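Local atomic coordinates of vinylacetyl-CoA Delta-isomerase (Nitrosopumilus maritimus SCM1, PDB entry 6VJR), a protein that probably dehydrates 4-hydroxybutyryl-CoA and isomerises vinylacetyl-CoA, using bound FAD and an iron-sulfur cluster. Residues A[59-64]-A[73-78]; A[81-86]-A[102-107]. One frame throughout, in Å; residues are numbered along the deposited sequence.

In the fold
Contact 1 (59-64 with 73-78) and contact 2 (81-86 with 102-107) follow one another along the chain and share helix 77-94, whose first turn ends contact 1 and whose second turn enters contact 2. Their centres lie about 12 Å apart, and they touch where I73 CD1 packs 3.6 Å from M107 O. Contact 1 is partly buried toward the outside of the chain, its centre about 21 Å from the chain centre and away from the cofactors. Contact 2 is buried, its centre about 9 Å from the chain centre: V102 touches both the iron-sulfur cluster and FAD, and the side chain of D105 is about 3 Å from that of H289, an iron ligand.

Contact 1. Residues A[59-64]-A[73-78]; sequences DSSITG and IAESAE
D59, of strand 57-59, meets E75 through water: its carbonyl O accepts from water 1, which also donates to E75 OE1. S60 is likewise joined indirectly, water 2 donating to S60 OG and accepting from I73 N. The same OG takes the N-H of T63 at 3.3 Å, an ST motif that curls the chain, and is hydrogen-bonded to OE1 of Q137 on helix 125-139. S61 makes the direct polar link. Its backbone N gives a fairly straight bond (2.9 Å, 163°) to the syn lone pair of E75 OE2, while its OG donates to E75 OE1 at 2.7 Å, on the syn side but 28° out of the carboxylate plane. Two oxygens gripped by one residue limit rotation of the carboxylate; the glutamate chain, extended beyond CG (chi2 -176°), carries it across to the loop. A bound sulfate, probably from the crystallisation liquor, also lies near E75. I62 adds the apolar part, its CD1 reaching I73 CG1 at 3.7 Å as the two side chains pass at a slant. The contact thus ties the loop between strands 57-59 and 66-68 to the lead-in of helix 77-94, where S76 is the N-cap. Beyond it, I62 rests on L130 and V133 of helix 125-139, and I73 on M107, N108 and H111 of helix 101-121.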
ATOM      1  N   ASP A  59     -39.603 -16.510   0.381  1.00 22.81           N
ATOM      2  CA  ASP A  59     -40.572 -17.548   0.066  1.00 22.59           C
ATOM      3  C   ASP A  59     -39.858 -18.772  -0.493  1.00 20.99           C
ATOM      4  O   ASP A  59     -39.292 -18.738  -1.558  1.00 26.49           O
ATOM      5  CB  ASP A  59     -41.613 -17.027  -0.910  1.00 24.94           C
ATOM      6  CG  ASP A  59     -42.414 -15.832  -0.406  1.00 31.59           C
ATOM      7  OD1 ASP A  59     -43.000 -15.918   0.695  1.00 35.78           O
ATOM      8  OD2 ASP A  59     -42.404 -14.796  -1.085  1.00 38.93           O
ATOM      9  N   SER A  60     -39.897 -19.870   0.237  1.00 21.59           N
ATOM     10  CA  SER A  60     -39.227 -21.108  -0.121  1.00 19.66           C
ATOM     11  C   SER A  60     -40.092 -21.931  -1.070  1.00 20.37           C
ATOM     12  O   SER A  60     -41.177 -22.340  -0.671  1.00 22.89           O
ATOM     13  CB  SER A  60     -38.995 -21.930   1.140  1.00 19.56           C
ATOM     14  OG  SER A  60     -38.468 -23.208   0.790  1.00 21.10           O
ATOM     15  N   SER A  61     -39.552 -22.247  -2.260  1.00 22.30           N
ATOM     16  CA  SER A  61     -40.193 -23.192  -3.165  1.00 23.05           C
ATOM     17  C   SER A  61     -40.060 -24.623  -2.643  1.00 23.34           C
ATOM     18  O   SER A  61     -40.746 -25.511  -3.145  1.00 24.83           O
ATOM     19  CB  SER A  61     -39.610 -23.121  -4.572  1.00 26.44           C
ATOM     20  OG  SER A  61     -39.802 -21.834  -5.136  1.00 31.98           O
ATOM     21  N   ILE A  62     -39.119 -24.866  -1.709  1.00 22.45           N
ATOM     22  CA  ILE A  62     -38.957 -26.203  -1.154  1.00 23.41           C
ATOM     23  C   ILE A  62     -40.162 -26.617  -0.284  1.00 23.44           C
ATOM     24  O   ILE A  62     -40.709 -27.698  -0.491  1.00 25.31           O
ATOM     25  CB  ILE A  62     -37.599 -26.341  -0.447  1.00 23.66           C
ATOM     26  CG1 ILE A  62     -36.498 -26.130  -1.477  1.00 24.09           C
ATOM     27  CG2 ILE A  62     -37.480 -27.710   0.235  1.00 24.08           C
ATOM     28  CD1 ILE A  62     -35.070 -26.139  -0.955  1.00 23.31           C
ATOM     29  N   THR A  63     -40.553 -25.748   0.662  1.00 23.88           N
ATOM     30  CA  THR A  63     -41.581 -25.992   1.651  1.00 24.88           C
ATOM     31  C   THR A  63     -42.864 -25.230   1.342  1.00 25.60           C
ATOM     32  O   THR A  63     -43.903 -25.549   1.946  1.00 25.15           O
ATOM     33  CB  THR A  63     -41.110 -25.615   3.063  1.00 26.08           C
ATOM     34  OG1 THR A  63     -40.620 -24.270   3.010  1.00 24.62           O
ATOM     35  CG2 THR A  63     -40.018 -26.534   3.591  1.00 27.90           C
ATOM     36  N   GLY A  64     -42.798 -24.189   0.488  1.00 23.57           N
ATOM     37  CA  GLY A  64     -43.956 -23.336   0.275  1.00 23.35           C
ATOM     38  C   GLY A  64     -44.207 -22.414   1.463  1.00 22.53           C
ATOM     39  O   GLY A  64     -45.288 -21.876   1.603  1.00 26.11           O
ATOM     40  N   ILE A  73     -32.635 -21.617   0.344  1.00 16.42           N
ATOM     41  CA  ILE A  73     -31.802 -22.108  -0.740  1.00 15.06           C
ATOM     42  C   ILE A  73     -32.071 -21.173  -1.937  1.00 15.61           C
ATOM     43  O   ILE A  73     -33.186 -21.052  -2.438  1.00 16.60           O
ATOM     44  CB  ILE A  73     -32.084 -23.570  -1.088  1.00 16.63           C
ATOM     45  CG1 ILE A  73     -31.934 -24.552   0.100  1.00 16.09           C
ATOM     46  CG2 ILE A  73     -31.254 -23.976  -2.285  1.00 17.69           C
ATOM     47  CD1 ILE A  73     -30.572 -24.658   0.713  1.00 17.01           C
ATOM     48  N   ALA A  74     -31.029 -20.425  -2.300  1.00 15.19           N
ATOM     49  CA  ALA A  74     -31.166 -19.302  -3.230  1.00 15.76           C
ATOM     50  C   ALA A  74     -31.658 -19.773  -4.592  1.00 16.14           C
ATOM     51  O   ALA A  74     -31.099 -20.688  -5.165  1.00 17.24           O
ATOM     52  CB  ALA A  74     -29.830 -18.605  -3.366  1.00 16.69           C
ATOM     53  N   GLU A  75     -32.709 -19.114  -5.086  1.00 17.36           N
ATOM     54  CA  GLU A  75     -33.428 -19.534  -6.273  1.00 17.79           C
ATOM     55  C   GLU A  75     -33.139 -18.625  -7.467  1.00 18.45           C
ATOM     56  O   GLU A  75     -33.671 -18.877  -8.542  1.00 19.48           O
ATOM     57  CB  GLU A  75     -34.951 -19.584  -6.054  1.00 19.80           C
ATOM     58  CG  GLU A  75     -35.368 -20.408  -4.845  1.00 21.41           C
ATOM     59  CD  GLU A  75     -36.855 -20.603  -4.582  1.00 25.00           C
ATOM     60  OE1 GLU A  75     -37.678 -20.112  -5.392  1.00 29.81           O
ATOM     61  OE2 GLU A  75     -37.182 -21.258  -3.541  1.00 23.91           O
ATOM     62  N   SER A  76     -32.258 -17.627  -7.279  1.00 17.88           N
ATOM     63  CA  SER A  76     -32.036 -16.578  -8.262  1.00 18.41           C
ATOM     64  C   SER A  76     -30.783 -15.812  -7.861  1.00 16.38           C
ATOM     65  O   SER A  76     -30.391 -15.914  -6.712  1.00 16.16           O
ATOM     66  CB  SER A  76     -33.182 -15.629  -8.403  1.00 18.55           C
ATOM     67  OG  SER A  76     -33.388 -14.890  -7.204  1.00 18.04           O
ATOM     68  N   ALA A  77     -30.240 -14.996  -8.777  1.00 16.77           N
ATOM     69  CA  ALA A  77     -29.136 -14.087  -8.423  1.00 16.22           C
ATOM     70  C   ALA A  77     -29.651 -13.037  -7.434  1.00 15.43           C
ATOM     71  O   ALA A  77     -28.964 -12.693  -6.479  1.00 15.84           O
ATOM     72  CB  ALA A  77     -28.508 -13.471  -9.636  1.00 18.55           C
ATOM     73  N   GLU A  78     -30.918 -12.631  -7.582  1.00 17.16           N
ATOM     74  CA  GLU A  78     -31.519 -11.671  -6.662  1.00 16.79           C
ATOM     75  C   GLU A  78     -31.480 -12.204  -5.227  1.00 15.15           C
ATOM     76  O   GLU A  78     -31.190 -11.445  -4.281  1.00 16.08           O
ATOM     77  CB  GLU A  78     -32.970 -11.380  -7.028  1.00 20.26           C
ATOM     78  CG  GLU A  78     -33.634 -10.319  -6.163  1.00 24.38           C
ATOM     79  CD  GLU A  78     -35.077 -10.061  -6.586  1.00 28.55           C
ATOM     80  OE1 GLU A  78     -35.632  -9.040  -6.141  1.00 35.04           O
ATOM     81  OE2 GLU A  78     -35.662 -10.864  -7.373  1.00 37.10           O
TER
HETATM   82  O   HOH W   1     -39.887 -18.826  -4.117  1.00 41.33           O
HETATM   83  O   HOH W   2     -35.531 -22.335   0.288  1.00 18.83           O

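Contact 2. Residues A[81-86]-A[102-107]; sequences VLQNKM and VGMDAM
Q83 and M104 face each other between helices 77-94 and 101-121; the closest pair, Q83 NE2 and M104 SD at 3.6 Å, meets across a face of the amide and not in a hydrogen bond. The methionine leaves its helix with CG anti to the backbone N (chi1 179°), then bends at chi3 (69°), which lays the thioether over that face: CE lies 3.8 Å from Q83 CD, and SD the same distance from Q83 CG. The glutamine runs extended beyond CG, carrying its amide up against M104. Both helices lie in the N-terminal region of the 4-hydroxyphenylacetate 3-hydroxylase family, and helix 101-121 starts at the cluster ligand C101. At the amide end, NE2 of Q83 donates to water 3 (3.0 Å), which in turn donates to D105 OD1 at 2.7 Å, whereas Q83 OE1 accepts from R291. A leucine in place of Q83 would probably leave water 3 without its N-H donor, R291 without the amide oxygen it bonds to, and the M104 thioether without the flat face it covers. D105 OD2 bonds to S292 and to ND1 of the iron ligand H289, a second-shell bond that is likely to fix the turn of the imidazole.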
ATOM      1  N   VAL A  81     -27.994 -11.694  -3.861  1.00 14.00           N
ATOM      2  CA  VAL A  81     -27.867 -10.293  -3.525  1.00 13.71           C
ATOM      3  C   VAL A  81     -28.573  -9.941  -2.217  1.00 13.15           C
ATOM      4  O   VAL A  81     -28.030  -9.224  -1.379  1.00 13.86           O
ATOM      5  CB  VAL A  81     -28.326  -9.384  -4.661  1.00 15.02           C
ATOM      6  CG1 VAL A  81     -28.304  -7.930  -4.224  1.00 16.50           C
ATOM      7  CG2 VAL A  81     -27.471  -9.587  -5.882  1.00 17.27           C
ATOM      8  N   LEU A  82     -29.768 -10.461  -2.007  1.00 13.64           N
ATOM      9  CA  LEU A  82     -30.494 -10.214  -0.770  1.00 13.52           C
ATOM     10  C   LEU A  82     -29.796 -10.778   0.466  1.00 13.53           C
ATOM     11  O   LEU A  82     -29.886 -10.194   1.556  1.00 13.96           O
ATOM     12  CB  LEU A  82     -31.895 -10.763  -0.940  1.00 15.76           C
ATOM     13  CG  LEU A  82     -32.813  -9.848  -1.749  1.00 17.21           C
ATOM     14  CD1 LEU A  82     -34.036 -10.625  -2.165  1.00 18.13           C
ATOM     15  CD2 LEU A  82     -33.292  -8.633  -0.963  1.00 19.49           C
ATOM     16  N   GLN A  83     -29.069 -11.894   0.306  1.00 13.42           N
ATOM     17  CA  GLN A  83     -28.246 -12.406   1.408  1.00 13.70           C
ATOM     18  C   GLN A  83     -27.253 -11.306   1.816  1.00 12.69           C
ATOM     19  O   GLN A  83     -27.112 -11.016   3.015  1.00 12.95           O
ATOM     20  CB  GLN A  83     -27.385 -13.628   1.045  1.00 13.24           C
ATOM     21  CG  GLN A  83     -28.174 -14.890   0.724  1.00 14.36           C
ATOM     22  CD  GLN A  83     -27.299 -16.015   0.223  1.00 14.05           C
ATOM     23  OE1 GLN A  83     -26.204 -15.788  -0.302  1.00 16.79           O
ATOM     24  NE2 GLN A  83     -27.748 -17.234   0.409  1.00 17.18           N
ATOM     25  N   ASN A  84     -26.592 -10.695   0.826  1.00 13.23           N
ATOM     26  CA  ASN A  84     -25.597  -9.639   1.088  1.00 12.61           C
ATOM     27  C   ASN A  84     -26.215  -8.387   1.712  1.00 13.56           C
ATOM     28  O   ASN A  84     -25.683  -7.821   2.647  1.00 13.77           O
ATOM     29  CB  ASN A  84     -24.835  -9.275  -0.176  1.00 13.75           C
ATOM     30  CG  ASN A  84     -23.859 -10.289  -0.714  1.00 12.75           C
ATOM     31  OD1 ASN A  84     -23.527 -10.222  -1.901  1.00 15.72           O
ATOM     32  ND2 ASN A  84     -23.331 -11.177   0.119  1.00 14.81           N
ATOM     33  N   LYS A  85     -27.388  -7.977   1.236  1.00 13.22           N
ATOM     34  CA  LYS A  85     -28.079  -6.814   1.803  1.00 12.15           C
ATOM     35  C   LYS A  85     -28.404  -7.059   3.285  1.00 12.82           C
ATOM     36  O   LYS A  85     -28.182  -6.201   4.139  1.00 14.63           O
ATOM     37  CB  LYS A  85     -29.320  -6.521   0.994  1.00 13.80           C
ATOM     38  CG  LYS A  85     -29.063  -6.066  -0.419  1.00 15.10           C
ATOM     39  CD  LYS A  85     -30.308  -5.749  -1.195  1.00 16.66           C
ATOM     40  CE  LYS A  85     -30.010  -5.005  -2.437  1.00 19.72           C
ATOM     41  NZ  LYS A  85     -31.205  -4.815  -3.228  1.00 21.92           N
ATOM     42  N   MET A  86     -28.933  -8.254   3.593  1.00 14.13           N
ATOM     43  CA  MET A  86     -29.217  -8.687   4.953  1.00 12.62           C
ATOM     44  C   MET A  86     -27.958  -8.686   5.818  1.00 13.07           C
ATOM     45  O   MET A  86     -27.989  -8.228   6.962  1.00 13.36           O
ATOM     46  CB  MET A  86     -29.973 -10.029   4.923  1.00 14.14           C
ATOM     47  CG  MET A  86     -30.259 -10.543   6.338  1.00 15.04           C
ATOM     48  SD  MET A  86     -31.087 -12.135   6.337  1.00 17.53           S
ATOM     49  CE  MET A  86     -29.809 -13.249   5.767  1.00 18.32           C
ATOM     50  N   VAL A 102     -22.720 -19.054   8.193  1.00 16.33           N
ATOM     51  CA  VAL A 102     -21.974 -20.271   7.871  1.00 16.21           C
ATOM     52  C   VAL A 102     -22.916 -21.403   7.459  1.00 15.33           C
ATOM     53  O   VAL A 102     -22.726 -22.103   6.439  1.00 15.66           O
ATOM     54  CB  VAL A 102     -21.081 -20.706   9.048  1.00 19.81           C
ATOM     55  CG1 VAL A 102     -20.070 -21.715   8.571  1.00 20.10           C
ATOM     56  CG2 VAL A 102     -20.379 -19.539   9.694  1.00 21.40           C
ATOM     57  N   GLY A 103     -23.983 -21.566   8.246  1.00 15.11           N
ATOM     58  CA  GLY A 103     -24.967 -22.616   7.972  1.00 15.77           C
ATOM     59  C   GLY A 103     -25.722 -22.374   6.666  1.00 14.74           C
ATOM     60  O   GLY A 103     -26.039 -23.317   5.924  1.00 16.45           O
ATOM     61  N   MET A 104     -26.031 -21.099   6.384  1.00 13.85           N
ATOM     62  CA  MET A 104     -26.694 -20.742   5.136  1.00 14.34           C
ATOM     63  C   MET A 104     -25.841 -21.115   3.926  1.00 13.92           C
ATOM     64  O   MET A 104     -26.313 -21.794   3.017  1.00 14.48           O
ATOM     65  CB  MET A 104     -26.994 -19.242   5.125  1.00 14.90           C
ATOM     66  CG  MET A 104     -27.646 -18.726   3.885  1.00 14.82           C
ATOM     67  SD  MET A 104     -27.880 -16.931   3.956  1.00 16.17           S
ATOM     68  CE  MET A 104     -26.188 -16.383   3.842  1.00 15.36           C
ATOM     69  N   ASP A 105     -24.528 -20.809   4.001  1.00 13.21           N
ATOM     70  CA  ASP A 105     -23.609 -21.122   2.914  1.00 13.92           C
ATOM     71  C   ASP A 105     -23.390 -22.642   2.800  1.00 14.03           C
ATOM     72  O   ASP A 105     -23.276 -23.189   1.695  1.00 14.60           O
ATOM     73  CB  ASP A 105     -22.367 -20.270   3.127  1.00 14.33           C
ATOM     74  CG  ASP A 105     -22.593 -18.756   2.971  1.00 16.21           C
ATOM     75  OD1 ASP A 105     -23.524 -18.352   2.211  1.00 16.29           O
ATOM     76  OD2 ASP A 105     -21.796 -17.963   3.539  1.00 15.49           O
ATOM     77  N   ALA A 106     -23.295 -23.324   3.943  1.00 14.17           N
ATOM     78  CA  ALA A 106     -23.190 -24.777   3.963  1.00 15.40           C
ATOM     79  C   ALA A 106     -24.394 -25.413   3.265  1.00 14.36           C
ATOM     80  O   ALA A 106     -24.207 -26.294   2.423  1.00 15.93           O
ATOM     81  CB  ALA A 106     -23.070 -25.279   5.397  1.00 17.15           C
ATOM     82  N   MET A 107     -25.603 -24.946   3.581  1.00 14.41           N
ATOM     83  CA  MET A 107     -26.818 -25.559   3.032  1.00 14.41           C
ATOM     84  C   MET A 107     -26.894 -25.334   1.523  1.00 14.74           C
ATOM     85  O   MET A 107     -27.274 -26.220   0.758  1.00 15.48           O
ATOM     86  CB  MET A 107     -28.078 -25.080   3.755  1.00 15.80           C
ATOM     87  CG  MET A 107     -28.071 -25.674   5.157  1.00 20.19           C
ATOM     88  SD  MET A 107     -29.662 -25.881   5.920  1.00 29.16           S
ATOM     89  CE  MET A 107     -29.892 -24.124   6.105  1.00 22.93           C
TER
HETATM   90  O   HOH W   3     -25.470 -19.138   0.478  1.00 17.61           O